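Local coordinates for protein translation elongation factor 1A (Methanosarcina mazei, PDB 3WND), which probably serves as a translation elongation factor related to SelB, EF-Tu and aIF2 gamma, and binds cysteinyl-tRNA(Cys) in its GTP-bound form, at residues Ser36-Leu41 / Phe64-Ser69; Lys294-Ala299 / Glu316-Asp321. All coordinates share one frame; numbering follows the deposited sequence.

Interaction 1: Ser36-Leu41 / Phe64-Ser69; sequences SLAANL and FVDAHS
In the nucleotide-binding domain, the helix that follows the P-loop, 34-39, and the residues just after it pack on strand 61-66, Ala38 from the helix meeting Asp66 and Leu41 from beyond it meeting Phe64. The main contact is a CH-pi one: Leu41 CB stands almost over the middle of the Phe64 ring, 3.7 Å from its centroid and 13° off the normal. The chi1 of Leu41, -71°, sets its CG anti to the carbonyl carbon, and from there CD1 spreads across the same face to 3.7 Å from CE2 of Phe64. On the same side of the ring plane, towards CE1, Leu41 O lies 3.4 Å from Phe64 CE1, while Asn55 ND2 supplies that carbonyl with a hydrogen bond. With an alanine at Phe64, Leu41 would probably lose the ring face under its CB and CD1, leaving a gap.

Two residues along the strand, Ala38 CB meets Asp66 CB at 3.8 Å. With CG anti to the backbone N (chi1 174°), the Asp66 carboxylate reaches past Ala38 to Thr35, where OD2 is hydrogen-bonded to OG1. A P-loop helix tied to a strand-end aspartate in this way is characteristic of the P-loop GTPase fold.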
# COMPACT_ATOMS: atom_id res chain seq x y z
N SER A 36 -10.05 10.79 11.17
CA SER A 36 -10.59 12.11 11.00
C SER A 36 -9.89 12.85 9.92
O SER A 36 -10.50 13.63 9.21
CB SER A 36 -10.41 12.87 12.33
OG SER A 36 -11.26 12.26 13.28
N LEU A 37 -8.60 12.56 9.75
CA LEU A 37 -7.87 13.30 8.67
C LEU A 37 -8.39 12.79 7.28
O LEU A 37 -8.68 13.62 6.38
CB LEU A 37 -6.35 13.06 8.83
CG LEU A 37 -5.46 13.69 7.70
CD1 LEU A 37 -5.69 15.15 7.59
CD2 LEU A 37 -3.98 13.28 7.90
N ALA A 38 -8.36 11.45 7.12
CA ALA A 38 -8.79 10.82 5.85
C ALA A 38 -10.23 11.38 5.53
O ALA A 38 -10.53 11.80 4.40
CB ALA A 38 -8.83 9.27 5.98
N ALA A 39 -11.13 11.33 6.55
CA ALA A 39 -12.54 11.68 6.36
C ALA A 39 -12.73 13.16 5.94
O ALA A 39 -13.72 13.49 5.30
CB ALA A 39 -13.33 11.36 7.64
N ASN A 40 -11.80 14.03 6.33
CA ASN A 40 -11.85 15.44 5.93
C ASN A 40 -11.08 15.75 4.68
O ASN A 40 -11.07 16.90 4.21
CB ASN A 40 -11.33 16.30 7.09
CG ASN A 40 -12.40 16.49 8.20
OD1 ASN A 40 -13.40 17.15 7.96
ND2 ASN A 40 -12.20 15.92 9.37
N LEU A 41 -10.49 14.70 4.05
CA LEU A 41 -9.76 14.91 2.80
C LEU A 41 -10.55 14.41 1.58
O LEU A 41 -10.19 14.76 0.44
CB LEU A 41 -8.40 14.20 2.82
CG LEU A 41 -7.39 14.84 3.77
CD1 LEU A 41 -6.14 14.08 3.76
CD2 LEU A 41 -7.08 16.29 3.42
N PHE A 64 -7.74 8.61 -0.85
CA PHE A 64 -7.06 8.44 0.47
C PHE A 64 -7.53 7.18 1.10
O PHE A 64 -8.70 6.97 1.30
CB PHE A 64 -7.36 9.65 1.39
CG PHE A 64 -7.00 10.93 0.79
CD1 PHE A 64 -7.93 11.66 0.06
CD2 PHE A 64 -5.73 11.42 0.96
CE1 PHE A 64 -7.55 12.85 -0.53
CE2 PHE A 64 -5.38 12.66 0.42
CZ PHE A 64 -6.31 13.37 -0.34
N VAL A 65 -6.61 6.31 1.46
CA VAL A 65 -7.01 5.03 1.98
C VAL A 65 -6.66 5.03 3.45
O VAL A 65 -5.47 5.16 3.86
CB VAL A 65 -6.22 3.93 1.25
CG1 VAL A 65 -6.65 2.60 1.81
CG2 VAL A 65 -6.44 4.11 -0.24
N ASP A 66 -7.71 4.93 4.25
CA ASP A 66 -7.55 4.84 5.70
C ASP A 66 -7.40 3.39 6.08
O ASP A 66 -8.34 2.56 5.83
CB ASP A 66 -8.78 5.46 6.37
CG ASP A 66 -8.81 5.29 7.95
OD1 ASP A 66 -7.81 4.91 8.60
OD2 ASP A 66 -9.89 5.61 8.52
N ALA A 67 -6.20 3.04 6.60
CA ALA A 67 -6.01 1.63 7.07
C ALA A 67 -6.63 1.42 8.47
O ALA A 67 -5.92 1.25 9.51
CB ALA A 67 -4.47 1.32 7.12
N HIS A 68 -7.95 1.50 8.53
CA HIS A 68 -8.61 1.60 9.84
C HIS A 68 -8.57 0.38 10.69
O HIS A 68 -8.89 0.49 11.87
CB HIS A 68 -10.05 2.16 9.71
CG HIS A 68 -11.00 1.20 9.02
ND1 HIS A 68 -11.36 1.30 7.68
CD2 HIS A 68 -11.47 -0.01 9.45
CE1 HIS A 68 -12.13 0.28 7.35
NE2 HIS A 68 -12.24 -0.53 8.42
N SER A 69 -8.23 -0.78 10.09
CA SER A 69 -8.12 -2.03 10.82
C SER A 69 -6.71 -2.34 11.31
O SER A 69 -6.49 -3.34 11.87
CB SER A 69 -8.75 -3.28 10.08
OG SER A 69 -10.02 -2.94 9.66

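Interaction 2: Lys294-Ala299 / Glu316-Asp321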
# COMPACT_ATOMS: atom_id res chain seq x y z
N LYS A 294 12.95 -11.26 15.96
CA LYS A 294 13.54 -12.50 16.61
C LYS A 294 14.29 -13.25 15.55
O LYS A 294 13.87 -13.22 14.37
CB LYS A 294 12.36 -13.42 17.12
CG LYS A 294 11.82 -13.28 18.54
CD LYS A 294 12.81 -13.55 19.67
CE LYS A 294 12.30 -14.47 20.80
NZ LYS A 294 12.70 -14.06 22.24
N LYS A 295 15.36 -13.94 15.92
CA LYS A 295 16.01 -14.80 14.96
C LYS A 295 15.00 -15.78 14.34
O LYS A 295 14.10 -16.29 15.02
CB LYS A 295 17.19 -15.58 15.61
CG LYS A 295 16.79 -16.66 16.58
CD LYS A 295 18.02 -17.16 17.44
CE LYS A 295 17.96 -18.65 17.60
NZ LYS A 295 18.74 -19.17 18.76
N ILE A 296 15.16 -15.99 13.04
CA ILE A 296 14.29 -16.89 12.27
C ILE A 296 14.90 -18.28 12.27
O ILE A 296 16.13 -18.42 12.07
CB ILE A 296 14.13 -16.37 10.81
CG1 ILE A 296 13.49 -14.97 10.88
CG2 ILE A 296 13.23 -17.33 9.99
CD1 ILE A 296 13.27 -14.39 9.51
N GLU A 297 14.05 -19.31 12.48
CA GLU A 297 14.54 -20.68 12.65
C GLU A 297 13.75 -21.55 11.71
O GLU A 297 12.60 -21.21 11.38
CB GLU A 297 14.35 -21.18 14.09
CG GLU A 297 15.39 -20.54 15.00
CD GLU A 297 15.29 -20.95 16.46
OE1 GLU A 297 16.16 -21.70 16.90
OE2 GLU A 297 14.34 -20.52 17.13
N PRO A 298 14.37 -22.67 11.25
CA PRO A 298 13.63 -23.66 10.43
C PRO A 298 12.45 -24.14 11.20
O PRO A 298 12.46 -24.15 12.46
CB PRO A 298 14.63 -24.83 10.16
CG PRO A 298 15.92 -24.37 10.70
CD PRO A 298 15.78 -23.05 11.48
N ALA A 299 11.44 -24.55 10.41
CA ALA A 299 10.16 -25.09 10.83
C ALA A 299 9.28 -24.12 11.58
O ALA A 299 8.21 -24.52 12.07
CB ALA A 299 10.35 -26.36 11.63
N GLU A 316 11.20 -23.62 5.59
CA GLU A 316 11.64 -24.97 5.37
C GLU A 316 13.17 -25.10 5.46
O GLU A 316 13.68 -26.10 5.91
CB GLU A 316 11.16 -25.42 3.98
CG GLU A 316 9.63 -25.45 3.84
CD GLU A 316 8.98 -26.64 4.54
OE1 GLU A 316 9.66 -27.58 4.92
OE2 GLU A 316 7.74 -26.63 4.65
N LYS A 317 13.88 -24.03 5.02
CA LYS A 317 15.31 -24.05 4.95
C LYS A 317 15.82 -22.64 4.94
O LYS A 317 15.18 -21.73 4.38
CB LYS A 317 15.85 -24.84 3.69
CG LYS A 317 17.38 -25.18 3.83
CD LYS A 317 18.07 -25.64 2.53
CE LYS A 317 17.65 -27.04 2.12
NZ LYS A 317 18.50 -27.47 0.97
N ILE A 318 16.94 -22.45 5.66
CA ILE A 318 17.61 -21.17 5.71
C ILE A 318 19.02 -21.40 5.17
O ILE A 318 19.73 -22.29 5.63
CB ILE A 318 17.72 -20.62 7.18
CG1 ILE A 318 16.34 -20.64 7.82
CG2 ILE A 318 18.37 -19.23 7.14
CD1 ILE A 318 16.27 -20.15 9.27
N LEU A 319 19.40 -20.58 4.18
CA LEU A 319 20.75 -20.58 3.64
C LEU A 319 21.43 -19.24 3.76
O LEU A 319 20.80 -18.17 3.60
CB LEU A 319 20.76 -21.03 2.17
CG LEU A 319 19.97 -22.33 1.94
CD1 LEU A 319 18.57 -22.07 1.38
CD2 LEU A 319 20.70 -23.38 1.06
N VAL A 320 22.73 -19.30 4.07
CA VAL A 320 23.60 -18.14 3.99
C VAL A 320 24.78 -18.60 3.14
O VAL A 320 25.40 -19.65 3.45
CB VAL A 320 24.05 -17.72 5.37
CG1 VAL A 320 24.81 -16.43 5.28
CG2 VAL A 320 22.86 -17.40 6.22
N ASP A 321 25.05 -17.88 2.06
CA ASP A 321 26.13 -18.20 1.08
C ASP A 321 25.98 -19.60 0.49
O ASP A 321 26.96 -20.36 0.36
CB ASP A 321 27.52 -18.08 1.69
CG ASP A 321 27.79 -16.72 2.33
OD1 ASP A 321 27.01 -15.81 2.27
OD2 ASP A 321 28.86 -16.62 2.97
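Ile318 meets Ile296 and Pro298 where strand 309-320 runs under the loop 294-299. Two residues earlier on the strand, Glu316 has its CA 5.6 Å from the CA of Pro298, the closest backbone approach of the two segments. Its CB points away from the loop, and OE2 is held by Ser339 OG. The CB of Lys317 likewise points away; together with Glu316 it faces Glu337 on strand 333-340 and forms a classic beta bulge.

Ile318 is the residue that makes the contact. Its CB points at the loop, CG1 is anti to the carbonyl carbon (chi1 -51°), and a fully extended chi2 of 179° carries CD1 out to the end of its reach. That single methyl meets three consecutive residues. It comes within 3.3 Å of Ile296 O, a van der Waals touch of carbon on oxygen, passes 3.8 Å from Glu297 C, and lies 3.7 Å from Pro298 CD. The Ile318 side chain crosses Pro298 at about a right angle, with CD1 against its CD. More loosely, Ile296 CG2 approaches the same methyl at 4.2 Å. The CB of Glu297, between them in sequence, points away from the strand.

Beyond Ile318 the loop and the strand separate: Leu319 turns to Val335 and Glu337, whereas Val320 touches Val325. The loop holding Val325 and Ala328 bonds to both segments, Val325 with Ile318 and Ala328 with Ile296, backbone to backbone. Leu336 also touches the Ile318 side chain.

The contact thus lays the connection between strands 282-289 and 301-306 against the far end of strand 309-320, where one inward-turned isoleucine fills the angle between loop and strand, in the C-terminal antiparallel beta domain, consistent with the SelB-type third domain, a beta-barrel in this family.

How the interactions relate
The two contacts occupy different domains and follow one another along the chain: interaction 1 is complete before interaction 2 begins. Their centres are 38 Å apart, on opposite sides of the centre of the chain, and about 21 Å separates their nearest atoms, so neither touches the other. Interaction 1 borders the nucleotide site. It contains Ser36, which has been seen to bind GDP in this protein, and the Asp66 side chain is about 3 Å from that of Thr35 and about 4 Å from that of Arg34, both GDP-binding; no GDP is bound here. Interaction 2, more peripheral and only partly buried, lies far from that pocket and joins parts of the C-terminal beta domain.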